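PDB 6JWY: 7,8-dihydro-6-hydroxymethylpterin pyrophosphokinase-dihydropteroate synthase, which probably catalyses two successive steps of folate biosynthesis, pyrophosphorylation of 6-hydroxymethyl-7,8-dihydropterin by ATP and condensation of the product with 4-aminobenzoate to 7,8-dihydropteroate. Local coordinates for residues N16-N21 with V170-N175; I604-K609 with D683-H688. The protein carries 1 engineered substitution. All coordinates share one frame; numbering follows the deposited sequence.

The two contacts sit on opposite sides of the chain's centre, their own centres about 41 Å apart and their nearest atoms about 23 Å apart, one in each half of this bifunctional chain. Contact 1, complete before contact 2 begins along the sequence, pairs strands 16-24 and 163-172 inside the antiparallel sheet of the pyrophosphokinase (HPPK) part. Contact 2 lies in the TIM barrel of the pterin-binding synthase, where strand 603-604 and the loop after it meet strand 684-687. They share no strand, helix or sheet. Contact 1 lies near ATP and contact 2 touches the pterin ligand, so the two sites occupy separate folds.

Contact 1: residues N16-N21 with V170-N175; sequences NIAVLN and VKTFVN
Asn16, Ile17 and Ala18 pair with Thr172, Lys171 and Val170 as antiparallel neighbours in the central sheet of the HPPK fold. Asn16 and Thr172 form a hydrogen-bonded pair, with Asn16 N to Thr172 O and Thr172 N to Asn16 O both 2.7 Å. Ala18 and Val170 make the next such pair: Ala18 N reaches Val170 O at 2.9 Å and Val170 N reaches Ala18 O at 2.8 Å. Ile17 and Lys171, the non-hydrogen-bonded pair between them, put their side chains on the other face, where helix 108-115 packs on Ile17.

On the face shared by Asn16, Ala18, Val170 and Thr172, the Asn16 side chain leans past the end of strand 163-172. With CG anti to its carbonyl carbon (chi1 -52°), ND2 donates to Val174 O at 2.9 Å. The acceptor lies near the amide plane, but the bond is bent, 141° at the hydrogen. Thr172 turns OG1 away from its backbone N (chi1 -176°), leaving CG2 to pack 3.6 Å from Asn16 CB. That OG1 accepts from Val174 N at 3.1 Å, an ST turn that folds the chain as the strand ends, and also bonds to Leu45 O. Farther along, Leu20 CD1 meets Val170 CG2 at 4.0 Å; Leu20 also lies close to Ile211, an ATP-site residue, and touches Met180 of helix 177-190.

Backbone bonds on both sides hold strand 16-24 between strand 163-172 and strand 208-214, whose Asp208 and Asp210 bind magnesium. Both ends of the Asn16 amide are employed: OD1 accepts from Asn215 ND2 while ND2 holds Val174 O. This fixes which way round the buried amide sits and links the start of the strand to the turn at Val174 and to Asn215, just after strand 208-214.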
# COMPACT_ATOMS: atom_id res chain seq x y z
N ASN A 16 2.63 -46.49 -12.80
CA ASN A 16 3.55 -45.88 -11.84
C ASN A 16 3.29 -44.37 -11.71
O ASN A 16 2.60 -43.77 -12.54
CB ASN A 16 5.01 -46.21 -12.15
CG ASN A 16 5.23 -47.70 -12.30
OD1 ASN A 16 5.15 -48.44 -11.32
ND2 ASN A 16 5.49 -48.16 -13.52
N ILE A 17 3.83 -43.80 -10.64
CA ILE A 17 3.87 -42.37 -10.41
C ILE A 17 5.31 -41.90 -10.56
O ILE A 17 6.22 -42.44 -9.91
CB ILE A 17 3.35 -42.06 -9.00
CG1 ILE A 17 1.94 -42.59 -8.76
CG2 ILE A 17 3.48 -40.57 -8.70
CD1 ILE A 17 0.87 -41.91 -9.58
N ALA A 18 5.51 -40.87 -11.40
CA ALA A 18 6.82 -40.27 -11.62
C ALA A 18 6.71 -38.76 -11.50
O ALA A 18 5.70 -38.15 -11.88
CB ALA A 18 7.38 -40.69 -12.95
N VAL A 19 7.79 -38.16 -10.96
CA VAL A 19 7.84 -36.73 -10.77
C VAL A 19 8.97 -36.19 -11.62
O VAL A 19 10.09 -36.68 -11.51
CB VAL A 19 8.00 -36.39 -9.27
CG1 VAL A 19 8.19 -34.90 -9.06
CG2 VAL A 19 6.79 -36.89 -8.47
N LEU A 20 8.67 -35.25 -12.51
CA LEU A 20 9.66 -34.82 -13.49
C LEU A 20 10.04 -33.37 -13.23
O LEU A 20 9.28 -32.68 -12.57
CB LEU A 20 9.12 -34.98 -14.92
CG LEU A 20 8.72 -36.40 -15.35
CD1 LEU A 20 8.57 -36.47 -16.86
CD2 LEU A 20 9.70 -37.45 -14.84
N ASN A 21 11.21 -32.96 -13.76
CA ASN A 21 11.68 -31.59 -13.74
C ASN A 21 11.95 -31.18 -15.18
O ASN A 21 12.53 -31.93 -15.96
CB ASN A 21 12.96 -31.47 -12.90
CG ASN A 21 13.41 -30.05 -12.62
OD1 ASN A 21 12.88 -29.38 -11.74
ND2 ASN A 21 14.41 -29.60 -13.35
N VAL A 170 3.47 -37.39 -13.36
CA VAL A 170 2.92 -38.25 -14.39
C VAL A 170 2.44 -39.54 -13.74
O VAL A 170 3.18 -40.14 -12.96
CB VAL A 170 3.95 -38.52 -15.50
CG1 VAL A 170 3.27 -39.04 -16.77
CG2 VAL A 170 4.76 -37.28 -15.82
N LYS A 171 1.18 -39.93 -14.03
CA LYS A 171 0.75 -41.31 -13.87
C LYS A 171 1.15 -42.04 -15.15
O LYS A 171 0.58 -41.78 -16.20
CB LYS A 171 -0.77 -41.39 -13.67
CG LYS A 171 -1.32 -42.72 -13.15
CD LYS A 171 -2.76 -42.96 -13.54
CE LYS A 171 -3.77 -42.58 -12.48
NZ LYS A 171 -5.07 -42.16 -13.06
N THR A 172 2.17 -42.91 -15.05
CA THR A 172 2.91 -43.38 -16.21
C THR A 172 2.76 -44.89 -16.36
O THR A 172 2.72 -45.61 -15.35
CB THR A 172 4.42 -43.11 -16.08
OG1 THR A 172 5.04 -43.52 -17.30
CG2 THR A 172 5.05 -43.83 -14.91
N PHE A 173 2.75 -45.34 -17.63
CA PHE A 173 2.64 -46.74 -17.97
C PHE A 173 4.01 -47.28 -18.37
O PHE A 173 4.13 -48.39 -18.88
CB PHE A 173 1.70 -46.95 -19.16
CG PHE A 173 1.89 -45.94 -20.25
CD1 PHE A 173 3.05 -45.91 -21.02
CD2 PHE A 173 0.91 -44.99 -20.51
CE1 PHE A 173 3.22 -44.96 -22.01
CE2 PHE A 173 1.09 -44.03 -21.50
CZ PHE A 173 2.25 -44.01 -22.25
N VAL A 174 5.05 -46.45 -18.18
CA VAL A 174 6.40 -46.91 -18.42
C VAL A 174 6.80 -47.71 -17.19
O VAL A 174 6.43 -47.32 -16.08
CB VAL A 174 7.35 -45.74 -18.73
CG1 VAL A 174 8.73 -46.24 -19.08
CG2 VAL A 174 6.80 -44.90 -19.87
N ASN A 175 7.48 -48.84 -17.42
CA ASN A 175 7.64 -49.88 -16.41
C ASN A 175 8.63 -49.47 -15.32
O ASN A 175 8.43 -49.83 -14.17
CB ASN A 175 8.10 -51.22 -17.01
CG ASN A 175 7.02 -51.89 -17.83
OD1 ASN A 175 5.83 -51.72 -17.58
ND2 ASN A 175 7.42 -52.68 -18.81

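Contact 2: residues I604-K609 with D683-H688; sequences IGYSRK and DLIRVH. With CKL (4-[(2-azanyl-4-oxidanylidene-7,8-dihydro-3~{H}-pteridin-6-yl)methylamino]-~{N}-(5,6-dimethoxypyrimidin-4-yl)benzenesulfonamide), chain C; ACT (acetate ion), chain J.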
# COMPACT_ATOMS: atom_id res chain seq x y z
N ILE A 604 -10.10 -9.99 -10.62
CA ILE A 604 -11.33 -9.56 -9.95
C ILE A 604 -12.17 -8.72 -10.90
O ILE A 604 -11.66 -8.09 -11.82
CB ILE A 604 -11.11 -8.84 -8.59
CG1 ILE A 604 -10.51 -7.45 -8.77
CG2 ILE A 604 -10.27 -9.66 -7.62
CD1 ILE A 604 -10.29 -6.74 -7.46
N GLY A 605 -13.48 -8.72 -10.65
CA GLY A 605 -14.37 -7.82 -11.36
C GLY A 605 -15.31 -7.12 -10.38
O GLY A 605 -16.22 -7.74 -9.85
N TYR A 606 -15.05 -5.83 -10.16
CA TYR A 606 -15.82 -5.06 -9.20
C TYR A 606 -16.68 -4.08 -9.97
O TYR A 606 -17.57 -3.46 -9.40
CB TYR A 606 -14.88 -4.26 -8.29
CG TYR A 606 -13.83 -3.45 -9.02
CD1 TYR A 606 -14.17 -2.24 -9.63
CD2 TYR A 606 -12.50 -3.87 -9.08
CE1 TYR A 606 -13.22 -1.48 -10.29
CE2 TYR A 606 -11.54 -3.11 -9.73
CZ TYR A 606 -11.90 -1.91 -10.34
OH TYR A 606 -10.98 -1.14 -11.00
N SER A 607 -16.39 -3.96 -11.28
CA SER A 607 -16.77 -2.76 -12.00
C SER A 607 -18.29 -2.60 -12.03
O SER A 607 -19.00 -3.40 -12.63
CB SER A 607 -16.17 -2.78 -13.37
OG SER A 607 -16.63 -1.67 -14.13
N ARG A 608 -18.77 -1.55 -11.36
CA ARG A 608 -20.12 -1.02 -11.50
C ARG A 608 -21.07 -1.89 -10.69
O ARG A 608 -22.28 -1.72 -10.79
CB ARG A 608 -20.59 -0.96 -12.96
CG ARG A 608 -19.91 0.10 -13.81
CD ARG A 608 -20.51 0.14 -15.22
NE ARG A 608 -19.95 1.14 -16.12
CZ ARG A 608 -20.37 1.39 -17.37
NH1 ARG A 608 -21.39 0.71 -17.88
NH2 ARG A 608 -19.78 2.32 -18.11
N LYS A 609 -20.52 -2.82 -9.92
CA LYS A 609 -21.37 -3.65 -9.08
C LYS A 609 -21.99 -2.78 -7.98
O LYS A 609 -21.50 -1.69 -7.70
CB LYS A 609 -20.65 -4.94 -8.63
CG LYS A 609 -20.32 -5.87 -9.79
CD LYS A 609 -19.45 -7.07 -9.47
CE LYS A 609 -19.48 -8.07 -10.61
NZ LYS A 609 -18.28 -8.93 -10.62
N ASP A 683 -3.48 -9.23 -10.18
CA ASP A 683 -3.01 -9.46 -11.54
C ASP A 683 -3.96 -8.87 -12.59
O ASP A 683 -3.49 -8.20 -13.50
CB ASP A 683 -2.50 -10.89 -11.70
CG ASP A 683 -1.66 -11.23 -10.49
OD1 ASP A 683 -0.42 -10.90 -10.49
OD2 ASP A 683 -2.24 -11.76 -9.50
N LEU A 684 -5.27 -9.07 -12.47
CA LEU A 684 -6.20 -8.66 -13.53
C LEU A 684 -7.43 -8.02 -12.89
O LEU A 684 -7.99 -8.61 -11.96
CB LEU A 684 -6.59 -9.90 -14.34
CG LEU A 684 -5.45 -10.60 -15.08
CD1 LEU A 684 -5.08 -11.91 -14.40
CD2 LEU A 684 -5.75 -10.84 -16.56
N ILE A 685 -7.82 -6.83 -13.34
CA ILE A 685 -9.08 -6.22 -12.91
C ILE A 685 -10.01 -6.09 -14.12
O ILE A 685 -9.63 -5.58 -15.18
CB ILE A 685 -8.86 -4.86 -12.21
CG1 ILE A 685 -8.18 -3.80 -13.09
CG2 ILE A 685 -8.16 -5.03 -10.85
CD1 ILE A 685 -7.99 -2.45 -12.43
N ARG A 686 -11.25 -6.56 -13.95
CA ARG A 686 -12.21 -6.63 -15.05
C ARG A 686 -13.10 -5.38 -15.02
O ARG A 686 -13.85 -5.23 -14.08
CB ARG A 686 -13.07 -7.88 -14.87
CG ARG A 686 -13.88 -8.28 -16.10
CD ARG A 686 -14.81 -9.44 -15.84
NE ARG A 686 -15.82 -9.63 -16.87
CZ ARG A 686 -17.06 -9.12 -16.83
NH1 ARG A 686 -17.89 -9.36 -17.83
NH2 ARG A 686 -17.47 -8.38 -15.80
N VAL A 687 -13.02 -4.51 -16.04
CA VAL A 687 -13.60 -3.17 -15.91
C VAL A 687 -14.34 -2.75 -17.19
O VAL A 687 -13.95 -3.11 -18.31
CB VAL A 687 -12.53 -2.11 -15.55
CG1 VAL A 687 -11.95 -2.31 -14.16
CG2 VAL A 687 -11.41 -2.04 -16.57
N HIS A 688 -15.39 -1.93 -16.99
CA HIS A 688 -16.10 -1.22 -18.06
C HIS A 688 -15.33 0.01 -18.54
O HIS A 688 -15.20 0.21 -19.74
CB HIS A 688 -17.48 -0.73 -17.61
CG HIS A 688 -18.42 -1.85 -17.32
ND1 HIS A 688 -18.64 -2.30 -16.01
CD2 HIS A 688 -19.13 -2.64 -18.15
CE1 HIS A 688 -19.47 -3.32 -16.06
NE2 HIS A 688 -19.79 -3.55 -17.37
C2 CKL C . -15.55 -12.85 -13.80
C4 CKL C . -16.66 -11.32 -12.38
C5 CKL C . -17.75 -11.14 -13.34
C6 CKL C . -17.61 -11.95 -14.56
O24 CKL C . -24.16 -7.05 -7.62
S21 CKL C . -24.42 -6.55 -8.95
O23 CKL C . -23.98 -5.19 -8.95
N22 CKL C . -25.97 -6.48 -9.45
C25 CKL C . -27.03 -7.04 -8.82
C30 CKL C . -28.30 -6.84 -9.35
O31 CKL C . -28.48 -6.09 -10.49
C32 CKL C . -28.59 -6.73 -11.77
C29 CKL C . -29.39 -7.38 -8.69
O33 CKL C . -30.66 -7.19 -9.19
C34 CKL C . -31.78 -6.93 -8.32
N28 CKL C . -29.18 -8.11 -7.56
C27 CKL C . -27.95 -8.30 -7.07
N26 CKL C . -26.88 -7.77 -7.68
C18 CKL C . -23.74 -7.50 -10.06
C17 CKL C . -23.52 -6.98 -11.34
C16 CKL C . -22.94 -7.80 -12.30
C19 CKL C . -23.40 -8.83 -9.76
C20 CKL C . -22.82 -9.64 -10.74
C15 CKL C . -22.57 -9.11 -12.01
N14 CKL C . -21.97 -9.90 -12.97
C13 CKL C . -21.13 -9.46 -14.10
C8 CKL C . -19.84 -10.28 -14.12
C9 CKL C . -19.72 -11.07 -15.37
N10 CKL C . -18.55 -11.88 -15.49
N1 CKL C . -16.51 -12.76 -14.76
N7 CKL C . -18.85 -10.32 -13.15
O12 CKL C . -16.67 -10.67 -11.30
N3 CKL C . -15.64 -12.16 -12.65
N11 CKL C . -14.51 -13.68 -13.97
C ACT J . -20.92 -6.82 -16.47
O ACT J . -20.17 -7.68 -17.03
OXT ACT J . -20.87 -6.53 -15.25
CH3 ACT J . -21.95 -6.06 -17.33
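Arg686 N donates to Ile604 O at 2.7 Å, and Ile685 CA adds a longer C-H...O contact to the same oxygen. Ile604 N returns a bond to Leu684 O at 2.9 Å, giving a parallel bridge between two strands of the TIM barrel. Next along the chain, the Tyr606 ring brings CE2 to 4.0 Å from Ile685 CG2 and its OH to 3.5 Å from Val687 CG1.

Beyond the strands, Ser607 carries OG anti to its backbone N (chi1 175°), at the edge of the imidazole, where it shares a 2.8 Å hydrogen bond with His688 ND1. The extended Arg608 crosses one face of that ring, its guanidinium stacked with centres 4.3 Å apart and planes at 18°, while NH2 forms a salt bridge with Asp689.

Arg686 and Lys609 carry the contact into the pterin pocket. The Arg686 guanidinium lies flat against the bound pterin-sulfonamide, CZ 3.4 Å from CKL N10; its edge clasps one acetate oxygen with NH1 and NH2. Lys609 NZ donates to CKL N7 at 2.9 Å. The two cationic side chains thus grip the pterin differently, one by lying face-on over N10 and one by hydrogen bonding, while the salt bridge from Arg686 NE to Asp430 and the bonds to acetate probably help to hold the guanidinium in that plane.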